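Putative fimbriae assembly chaperone (PDB 2CO7) probably binds newly exported fimbrial subunits in the periplasm, helps them fold and holds them ready for assembly, as other pilus chaperones do. Local coordinates at residues Y40-Q45 / F66-N71; L11-L16 / S35-Y40; T31-N36 / N71-L76. All coordinates share one frame; numbering follows the deposited sequence. Where two conformers were deposited one is given.

Interaction 1 (Y40-Q45 / F66-N71)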
loop_
_atom_site.group_PDB
_atom_site.type_symbol
_atom_site.label_atom_id
_atom_site.label_comp_id
_atom_site.label_asym_id
_atom_site.label_seq_id
_atom_site.Cartn_x
_atom_site.Cartn_y
_atom_site.Cartn_z
ATOM N N TYR B 40 -9.414 -21.623 -4.199
ATOM C CA TYR B 40 -10.213 -21.914 -3.014
ATOM C C TYR B 40 -10.880 -20.603 -2.575
ATOM O O TYR B 40 -10.457 -19.537 -2.997
ATOM C CB TYR B 40 -9.329 -22.488 -1.888
ATOM C CG TYR B 40 -8.105 -21.665 -1.509
ATOM C CD1 TYR B 40 -8.212 -20.571 -0.656
ATOM C CD2 TYR B 40 -6.822 -22.037 -1.953
ATOM C CE1 TYR B 40 -7.070 -19.820 -0.287
ATOM C CE2 TYR B 40 -5.689 -21.300 -1.590
ATOM C CZ TYR B 40 -5.823 -20.218 -0.735
ATOM O OH TYR B 40 -4.704 -19.518 -0.355
ATOM N N PRO B 41 -11.931 -20.678 -1.734
ATOM C CA PRO B 41 -12.688 -19.469 -1.374
ATOM C C PRO B 41 -11.919 -18.561 -0.395
ATOM O O PRO B 41 -11.141 -19.057 0.438
ATOM C CB PRO B 41 -13.961 -20.024 -0.684
ATOM C CG PRO B 41 -13.899 -21.500 -0.830
ATOM C CD PRO B 41 -12.467 -21.877 -1.058
ATOM N N ILE B 42 -12.125 -17.262 -0.532
ATOM C CA ILE B 42 -11.587 -16.269 0.390
ATOM C C ILE B 42 -12.677 -15.341 0.902
ATOM O O ILE B 42 -13.700 -15.169 0.266
ATOM C CB ILE B 42 -10.462 -15.431 -0.244
ATOM C CG1 ILE B 42 -10.987 -14.549 -1.368
ATOM C CG2 ILE B 42 -9.326 -16.330 -0.688
ATOM C CD1 ILE B 42 -9.953 -13.519 -1.943
ATOM N N LEU B 43 -12.435 -14.748 2.061
ATOM C CA LEU B 43 -13.340 -13.753 2.613
ATOM C C LEU B 43 -12.760 -12.372 2.304
ATOM O O LEU B 43 -11.542 -12.163 2.341
ATOM C CB LEU B 43 -13.522 -13.940 4.123
ATOM C CG LEU B 43 -14.165 -15.218 4.654
ATOM C CD1 LEU B 43 -14.328 -15.210 6.205
ATOM C CD2 LEU B 43 -15.531 -15.408 3.982
ATOM N N VAL B 44 -13.633 -11.434 1.983
ATOM C CA VAL B 44 -13.187 -10.102 1.600
ATOM C C VAL B 44 -13.960 -9.034 2.378
ATOM O O VAL B 44 -15.159 -9.176 2.594
ATOM C CB VAL B 44 -13.304 -9.863 0.081
ATOM C CG1 VAL B 44 -12.669 -8.525 -0.310
ATOM C CG2 VAL B 44 -12.591 -10.949 -0.696
ATOM N N GLN B 45 -13.247 -7.997 2.805
ATOM C CA GLN B 45 -13.841 -6.838 3.426
ATOM C C GLN B 45 -13.359 -5.615 2.659
ATOM O O GLN B 45 -12.166 -5.472 2.374
ATOM C CB GLN B 45 -13.415 -6.763 4.882
ATOM C CG GLN B 45 -13.879 -5.521 5.621
ATOM C CD GLN B 45 -12.912 -5.146 6.708
ATOM O OE1 GLN B 45 -12.785 -5.839 7.721
ATOM N NE2 GLN B 45 -12.198 -4.062 6.493
ATOM N N PHE B 66 -17.948 -9.887 1.845
ATOM C CA PHE B 66 -18.405 -10.921 0.896
ATOM C C PHE B 66 -17.404 -12.067 0.826
ATOM O O PHE B 66 -16.287 -11.957 1.333
ATOM C CB PHE B 66 -18.627 -10.308 -0.507
ATOM C CG PHE B 66 -17.417 -9.565 -1.072
ATOM C CD1 PHE B 66 -16.674 -10.129 -2.107
ATOM C CD2 PHE B 66 -17.069 -8.280 -0.624
ATOM C CE1 PHE B 66 -15.589 -9.472 -2.675
ATOM C CE2 PHE B 66 -15.967 -7.591 -1.182
ATOM C CZ PHE B 66 -15.234 -8.187 -2.223
ATOM N N ARG B 67 -17.818 -13.160 0.207
ATOM C CA ARG B 67 -16.974 -14.317 0.044
ATOM C C ARG B 67 -16.779 -14.448 -1.456
ATOM O O ARG B 67 -17.740 -14.336 -2.225
ATOM C CB ARG B 67 -17.681 -15.538 0.634
ATOM C CG ARG B 67 -16.855 -16.815 0.740
ATOM C CD ARG B 67 -17.650 -17.739 1.669
ATOM N NE ARG B 67 -17.032 -19.039 1.923
ATOM C CZ ARG B 67 -17.258 -20.134 1.204
ATOM N NH1 ARG B 67 -18.043 -20.083 0.139
ATOM N NH2 ARG B 67 -16.669 -21.274 1.533
ATOM N N LEU B 68 -15.544 -14.695 -1.872
ATOM C CA LEU B 68 -15.257 -15.057 -3.267
ATOM C C LEU B 68 -14.928 -16.530 -3.402
ATOM O O LEU B 68 -14.099 -17.042 -2.661
ATOM C CB LEU B 68 -14.118 -14.213 -3.814
ATOM C CG LEU B 68 -14.455 -12.732 -4.037
ATOM C CD1 LEU B 68 -13.170 -12.057 -4.505
ATOM C CD2 LEU B 68 -15.605 -12.550 -5.034
ATOM N N GLU B 69 -15.600 -17.222 -4.336
ATOM C CA GLU B 69 -15.233 -18.591 -4.660
ATOM C C GLU B 69 -13.881 -18.581 -5.375
ATOM O O GLU B 69 -13.402 -17.512 -5.797
ATOM C CB GLU B 69 -16.295 -19.253 -5.560
ATOM C CG GLU B 69 -17.698 -19.356 -4.945
ATOM C CD GLU B 69 -17.719 -20.148 -3.632
ATOM O OE1 GLU B 69 -18.133 -21.314 -3.649
ATOM O OE2 GLU B 69 -17.317 -19.603 -2.575
ATOM N N ALA B 70 -13.304 -19.775 -5.519
ATOM C CA ALA B 70 -12.072 -19.998 -6.287
ATOM C C ALA B 70 -12.220 -19.221 -7.596
ATOM O O ALA B 70 -13.201 -19.426 -8.321
ATOM C CB ALA B 70 -11.880 -21.521 -6.586
ATOM N N ASN B 71 -11.229 -18.393 -7.907
ATOM C CA ASN B 71 -11.132 -17.684 -9.206
ATOM C C ASN B 71 -12.305 -16.744 -9.539
ATOM O O ASN B 71 -12.449 -16.293 -10.673
ATOM C CB ASN B 71 -10.877 -18.684 -10.378
ATOM C CG ASN B 71 -10.137 -19.955 -9.937
ATOM O OD1 ASN B 71 -10.752 -20.941 -9.494
ATOM N ND2 ASN B 71 -8.848 -19.964 -10.105
#
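V44 sits over one face of the F66 ring: its CB lies 3.6 Å from the ring centroid and 19° off the normal, a CH-pi contact displaced toward the rim. The methyl CG1 presses closer still, 3.2 Å from F66 CZ, which makes this a tight spot. F66 can slide beneath the valine because its CG stands between the backbone N and the carbonyl carbon (chi1 55°), folding the ring back toward the neighbouring strand. L68 closes the same face of the sheet, its CD1 4.0 Å from V44 CG2 and its CB alongside I42 CG1; L68 CD2 meets the ring of F66 at its edge. On the other face R67 runs out extended past L43, whose CD2 rests on the arginine's CG. The guanidinium then lies flat under P41, with P41 CB 3.7 Å above the plane over its centre, while a salt bridge from R67 NH1 to E69 OE2 (2.9 Å) helps hold its rotation. Between the two faces, I42 and L68 exchange two backbone hydrogen bonds, and V44 and F66 exchange two more, the shorter being V44 N to F66 O at 2.8 Å. Further out, I42 and V44 pack on A99 and I97 of strand 91-100, F66 and L68 reach L76 and S74 of strand 73-80, and Q72 OE1 accepts a bond from E69 N. The two short strand segments run at 141° to each other, as twisted antiparallel neighbours in the beta hairpin of strands 42-50 and 59-68, part of the immunoglobulin-like N-terminal domain of a PapD-type chaperone.

Interaction 2 (L11-L16 / S35-Y40)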
loop_
_atom_site.group_PDB
_atom_site.type_symbol
_atom_site.label_atom_id
_atom_site.label_comp_id
_atom_site.label_asym_id
_atom_site.label_seq_id
_atom_site.Cartn_x
_atom_site.Cartn_y
_atom_site.Cartn_z
ATOM N N LEU B 11 1.323 -19.020 -0.568
ATOM C CA LEU B 11 1.199 -17.952 -1.533
ATOM C C LEU B 11 -0.169 -17.339 -1.364
ATOM O O LEU B 11 -1.155 -18.050 -1.111
ATOM C CB LEU B 11 1.309 -18.461 -2.973
ATOM C CG LEU B 11 2.529 -19.282 -3.392
ATOM C CD1 LEU B 11 2.441 -19.538 -4.877
ATOM C CD2 LEU B 11 3.806 -18.511 -3.046
ATOM N N PHE B 12 -0.235 -16.030 -1.522
ATOM C CA PHE B 12 -1.528 -15.349 -1.402
ATOM C C PHE B 12 -1.552 -14.046 -2.152
ATOM O O PHE B 12 -0.577 -13.285 -2.115
ATOM C CB PHE B 12 -1.923 -15.167 0.073
ATOM C CG PHE B 12 -3.397 -14.947 0.272
ATOM C CD1 PHE B 12 -4.303 -15.935 -0.097
ATOM C CD2 PHE B 12 -3.870 -13.760 0.829
ATOM C CE1 PHE B 12 -5.664 -15.755 0.070
ATOM C CE2 PHE B 12 -5.253 -13.562 0.991
ATOM C CZ PHE B 12 -6.133 -14.577 0.605
ATOM N N SER B 13 -2.670 -13.796 -2.855
ATOM C CA SER B 13 -2.816 -12.610 -3.684
ATOM C C SER B 13 -4.297 -12.179 -3.761
ATOM O O SER B 13 -5.188 -12.976 -3.516
ATOM C CB SER B 13 -2.301 -12.876 -5.114
ATOM O OG SER B 13 -2.423 -11.684 -5.891
ATOM N N VAL B 14 -4.541 -10.911 -4.068
ATOM C CA VAL B 14 -5.888 -10.426 -4.418
ATOM C C VAL B 14 -5.721 -9.537 -5.648
ATOM O O VAL B 14 -4.690 -8.863 -5.783
ATOM C CB VAL B 14 -6.613 -9.700 -3.227
ATOM C CG1 VAL B 14 -5.948 -8.337 -2.876
ATOM C CG2 VAL B 14 -8.082 -9.496 -3.530
ATOM N N LYS B 15 -6.704 -9.534 -6.564
ATOM C CA LYS B 15 -6.559 -8.751 -7.789
ATOM C C LYS B 15 -7.571 -7.631 -7.767
ATOM O O LYS B 15 -8.739 -7.895 -7.537
ATOM C CB LYS B 15 -6.838 -9.663 -9.005
ATOM C CG LYS B 15 -6.810 -8.943 -10.377
ATOM C CD LYS B 15 -7.210 -9.948 -11.493
ATOM C CE LYS B 15 -7.415 -9.286 -12.832
ATOM N NZ LYS B 15 -7.857 -10.277 -13.854
ATOM N N LEU B 16 -7.135 -6.388 -8.003
ATOM C CA LEU B 16 -8.070 -5.279 -8.166
ATOM C C LEU B 16 -8.018 -4.837 -9.614
ATOM O O LEU B 16 -6.967 -4.933 -10.274
ATOM C CB LEU B 16 -7.689 -4.101 -7.241
ATOM C CG LEU B 16 -8.099 -4.171 -5.772
ATOM C CD1 LEU B 16 -7.910 -5.508 -5.097
ATOM C CD2 LEU B 16 -7.449 -3.031 -4.959
ATOM N N SER B 35 -10.942 -9.717 -7.875
ATOM C CA SER B 35 -10.907 -11.139 -8.211
ATOM C C SER B 35 -10.069 -11.916 -7.223
ATOM O O SER B 35 -9.114 -11.389 -6.673
ATOM C CB SER B 35 -10.386 -11.360 -9.647
ATOM O OG SER B 35 -11.094 -10.522 -10.571
ATOM N N ASN B 36 -10.454 -13.180 -7.023
ATOM C CA ASN B 36 -9.747 -14.125 -6.170
ATOM C C ASN B 36 -8.875 -15.039 -7.035
ATOM O O ASN B 36 -9.392 -15.961 -7.648
ATOM C CB ASN B 36 -10.809 -14.970 -5.431
ATOM C CG ASN B 36 -10.223 -16.092 -4.627
ATOM O OD1 ASN B 36 -10.929 -17.030 -4.236
ATOM N ND2 ASN B 36 -8.929 -16.028 -4.380
ATOM N N PRO B 37 -7.555 -14.823 -7.060
ATOM C CA PRO B 37 -6.653 -15.709 -7.839
ATOM C C PRO B 37 -6.465 -17.119 -7.302
ATOM O O PRO B 37 -5.923 -17.989 -8.017
ATOM C CB PRO B 37 -5.295 -14.992 -7.789
ATOM C CG PRO B 37 -5.408 -13.944 -6.797
ATOM C CD PRO B 37 -6.838 -13.715 -6.409
ATOM N N GLN B 38 -6.894 -17.353 -6.067
ATOM C CA GLN B 38 -6.709 -18.641 -5.409
ATOM C C GLN B 38 -7.723 -19.646 -5.881
ATOM O O GLN B 38 -8.848 -19.287 -6.219
ATOM C CB GLN B 38 -6.843 -18.490 -3.891
ATOM C CG GLN B 38 -5.575 -17.928 -3.209
ATOM C CD GLN B 38 -5.310 -16.415 -3.433
ATOM O OE1 GLN B 38 -4.175 -16.033 -3.675
ATOM N NE2 GLN B 38 -6.342 -15.572 -3.337
ATOM N N ASN B 39 -7.317 -20.912 -5.867
ATOM C CA ASN B 39 -8.184 -22.020 -6.241
ATOM C C ASN B 39 -8.967 -22.551 -5.040
ATOM O O ASN B 39 -9.156 -23.760 -4.879
ATOM C CB ASN B 39 -7.379 -23.146 -6.909
ATOM C CG ASN B 39 -8.233 -23.990 -7.834
ATOM O OD1 ASN B 39 -9.358 -23.594 -8.172
ATOM N ND2 ASN B 39 -7.711 -25.138 -8.252
ATOM N N TYR B 40 -9.414 -21.623 -4.199
ATOM C CA TYR B 40 -10.213 -21.914 -3.014
ATOM C C TYR B 40 -10.880 -20.603 -2.575
ATOM O O TYR B 40 -10.457 -19.537 -2.997
ATOM C CB TYR B 40 -9.329 -22.488 -1.888
ATOM C CG TYR B 40 -8.105 -21.665 -1.509
ATOM C CD1 TYR B 40 -8.212 -20.571 -0.656
ATOM C CD2 TYR B 40 -6.822 -22.037 -1.953
ATOM C CE1 TYR B 40 -7.070 -19.820 -0.287
ATOM C CE2 TYR B 40 -5.689 -21.300 -1.590
ATOM C CZ TYR B 40 -5.823 -20.218 -0.735
ATOM O OH TYR B 40 -4.704 -19.518 -0.355
HETATM O O HOH W 1 -2.605 -20.122 -1.683
HETATM O O HOH W 2 -10.513 -10.973 -13.050
#
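The amide of Q38 and the ring of F12 meet with their planes 31° apart, Q38 NE2 coming within 3.5 Å of F12 CE1. Q38 also serves the ring of Y40, its CB lying 3.6 Å above the plane and over the centre, with water 1 at that ring's edge, in its plane; Y40 OH approaches the F12 ring at its edge, near the plane. A bend at chi2 (74°) turns the Q38 amide up to the backbone of S13, which it grips twice. S13 N donates to Q38 OE1 at 2.8 Å, tilted from the carbonyl plane, and Q38 NE2 gives an in-plane bond back to S13 O. The side chain thus does what a strand would do, and P37 packs its CG beside S13 CB. At the far end K15 and S35 form a true antiparallel hydrogen-bonded pair, with S35 N 2.9 Å from K15 O. Water 2 links K15 NZ to S35 OG; water 1 joins L11 O to Y40 OH, which also bonds K10 NZ. Along L11, F12 and S13 a strand of another protein chain continues the sheet, and S13 OG bonds its backbone. The sheet is thus extended across the interface at its edge strand 10-16, consistent with the strand pairing between PapD-family chaperones and fimbrial subunits.

Interaction 3 (T31-N36 / N71-L76)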
loop_
_atom_site.group_PDB
_atom_site.type_symbol
_atom_site.label_atom_id
_atom_site.label_comp_id
_atom_site.label_asym_id
_atom_site.label_seq_id
_atom_site.Cartn_x
_atom_site.Cartn_y
_atom_site.Cartn_z
ATOM N N THR B 31 -17.015 2.055 -9.708
ATOM C CA THR B 31 -16.903 0.610 -9.504
ATOM C C THR B 31 -15.465 0.209 -9.474
ATOM O O THR B 31 -14.589 0.916 -10.002
ATOM C CB THR B 31 -17.641 -0.253 -10.583
ATOM O OG1 THR B 31 -17.136 0.055 -11.895
ATOM C CG2 THR B 31 -19.170 -0.055 -10.537
ATOM N N LEU B 32 -15.206 -0.944 -8.860
ATOM C CA LEU B 32 -13.825 -1.477 -8.796
ATOM C C LEU B 32 -13.964 -3.000 -8.823
ATOM O O LEU B 32 -14.657 -3.563 -7.985
ATOM C CB LEU B 32 -13.136 -1.028 -7.507
ATOM C CG LEU B 32 -11.734 -1.609 -7.246
ATOM C CD1 LEU B 32 -10.722 -1.264 -8.338
ATOM C CD2 LEU B 32 -11.253 -1.122 -5.850
ATOM N N SER B 33 -13.369 -3.659 -9.814
ATOM C CA SER B 33 -13.431 -5.122 -9.890
ATOM C C SER B 33 -12.469 -5.729 -8.852
ATOM O O SER B 33 -11.395 -5.203 -8.623
ATOM C CB SER B 33 -13.068 -5.559 -11.311
ATOM O OG SER B 33 -13.062 -6.959 -11.474
ATOM N N VAL B 34 -12.862 -6.842 -8.242
ATOM C CA VAL B 34 -11.982 -7.591 -7.330
ATOM C C VAL B 34 -12.091 -9.057 -7.735
ATOM O O VAL B 34 -13.199 -9.558 -7.941
ATOM C CB VAL B 34 -12.438 -7.442 -5.824
ATOM C CG1 VAL B 34 -13.856 -7.913 -5.659
ATOM C CG2 VAL B 34 -11.477 -8.175 -4.852
ATOM N N SER B 35 -10.942 -9.717 -7.875
ATOM C CA SER B 35 -10.907 -11.139 -8.211
ATOM C C SER B 35 -10.069 -11.916 -7.223
ATOM O O SER B 35 -9.114 -11.389 -6.673
ATOM C CB SER B 35 -10.386 -11.360 -9.647
ATOM O OG SER B 35 -11.094 -10.522 -10.571
ATOM N N ASN B 36 -10.454 -13.180 -7.023
ATOM C CA ASN B 36 -9.747 -14.125 -6.170
ATOM C C ASN B 36 -8.875 -15.039 -7.035
ATOM O O ASN B 36 -9.392 -15.961 -7.648
ATOM C CB ASN B 36 -10.809 -14.970 -5.431
ATOM C CG ASN B 36 -10.223 -16.092 -4.627
ATOM O OD1 ASN B 36 -10.929 -17.030 -4.236
ATOM N ND2 ASN B 36 -8.929 -16.028 -4.380
ATOM N N ASN B 71 -11.229 -18.393 -7.907
ATOM C CA ASN B 71 -11.132 -17.684 -9.206
ATOM C C ASN B 71 -12.305 -16.744 -9.539
ATOM O O ASN B 71 -12.449 -16.293 -10.673
ATOM C CB ASN B 71 -10.877 -18.684 -10.378
ATOM C CG ASN B 71 -10.137 -19.955 -9.937
ATOM O OD1 ASN B 71 -10.752 -20.941 -9.494
ATOM N ND2 ASN B 71 -8.848 -19.964 -10.105
ATOM N N GLN B 72 -13.137 -16.415 -8.552
ATOM C CA GLN B 72 -14.283 -15.561 -8.794
ATOM C C GLN B 72 -13.902 -14.110 -8.999
ATOM O O GLN B 72 -13.038 -13.581 -8.292
ATOM C CB GLN B 72 -15.316 -15.673 -7.667
ATOM C CG GLN B 72 -16.606 -14.865 -7.935
ATOM C CD GLN B 72 -17.663 -15.042 -6.869
ATOM O OE1 GLN B 72 -17.463 -15.729 -5.876
ATOM N NE2 GLN B 72 -18.839 -14.450 -7.108
ATOM N N GLN B 73 -14.584 -13.465 -9.934
ATOM C CA GLN B 73 -14.413 -12.027 -10.170
ATOM C C GLN B 73 -15.753 -11.354 -9.890
ATOM O O GLN B 73 -16.809 -11.843 -10.300
ATOM C CB GLN B 73 -13.969 -11.760 -11.614
ATOM C CG GLN B 73 -13.991 -10.261 -12.083
ATOM C CD GLN B 73 -15.369 -9.758 -12.513
ATOM O OE1 GLN B 73 -16.141 -10.473 -13.167
ATOM N NE2 GLN B 73 -15.653 -8.483 -12.209
ATOM N N SER B 74 -15.688 -10.233 -9.191
ATOM C CA SER B 74 -16.864 -9.512 -8.734
ATOM C C SER B 74 -16.599 -8.008 -8.894
ATOM O O SER B 74 -15.459 -7.599 -9.119
ATOM C CB SER B 74 -17.113 -9.790 -7.259
ATOM O OG SER B 74 -18.431 -9.368 -6.939
ATOM N N GLN B 75 -17.658 -7.214 -8.754
ATOM C CA GLN B 75 -17.548 -5.763 -8.788
ATOM C C GLN B 75 -17.966 -5.182 -7.456
ATOM O O GLN B 75 -18.943 -5.632 -6.833
ATOM C CB GLN B 75 -18.444 -5.180 -9.892
ATOM C CG GLN B 75 -18.165 -5.689 -11.282
ATOM C CD GLN B 75 -16.935 -5.057 -11.950
ATOM O OE1 GLN B 75 -16.488 -5.542 -12.995
ATOM N NE2 GLN B 75 -16.392 -3.988 -11.363
ATOM N N LEU B 76 -17.235 -4.180 -7.008
ATOM C CA LEU B 76 -17.645 -3.441 -5.852
ATOM C C LEU B 76 -18.195 -2.144 -6.350
ATOM O O LEU B 76 -17.636 -1.572 -7.276
ATOM C CB LEU B 76 -16.446 -3.169 -4.989
ATOM C CG LEU B 76 -15.616 -4.399 -4.657
ATOM C CD1 LEU B 76 -14.451 -3.956 -3.819
ATOM C CD2 LEU B 76 -16.494 -5.453 -3.942
HETATM O O HOH W 3 -15.147 -1.849 -12.363
#
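Q75 folds its amide across S33, with CD 4.0 Å from S33 CB and NE2 lying by the S33 backbone. The bend at chi2 (-78°) brings the amide back over the neighbouring strand, where water 3 bridges NE2 to T31 OG1. Q73 bends the same way at chi2, and in one of two conformers of S33 its NE2 can donate to S33 OG (3.1 Å), so this bond is probably part-time. S35 OG touches the CB and CG of Q73, 3.3 Å from each. On the opposite face V34 CG1 meets L76 CD2 at 4.0 Å, the two side chains crossing. L76 also leans on F66 and I97, and V34 on V14, which places these residues in the interior of the domain. Between the faces, L32 pairs with L76 and V34 with S74 through two backbone hydrogen bonds each, the segments running antiparallel at 152°; N36 N adds one to Q72 O, 2.9 Å long, beyond the last strand pair. The chemistry is therefore split: polar S33, S35, Q73 and Q75 make one face, tied by the water between Q75 and T31 and by the partial S33 bond, while the other carries the buried L32, V34 and L76 with S74 beside them.

All three interactions lie at one end of the same N-terminal-domain sheet. Interactions 1 and 2 have centres about 8 Å apart, and each is about 10 Å from the centre of interaction 3. Strand 30-35 stands between 10-16 and 73-80, so S35 serves interactions 2 and 3, while Y40 passes from interaction 2 into interaction 1. The turn after strand 59-68 meets the 35-40 loop where N71 N probably bonds Q38 O, 3.1 Å away. Inside, F66 CZ of interaction 1 touches L76 CD2 of interaction 3 at 3.5 Å, and V14 CG2 of interaction 2 lies 3.9 Å from V34 CG2. Of the three, interaction 2 alone reaches the other protein chain.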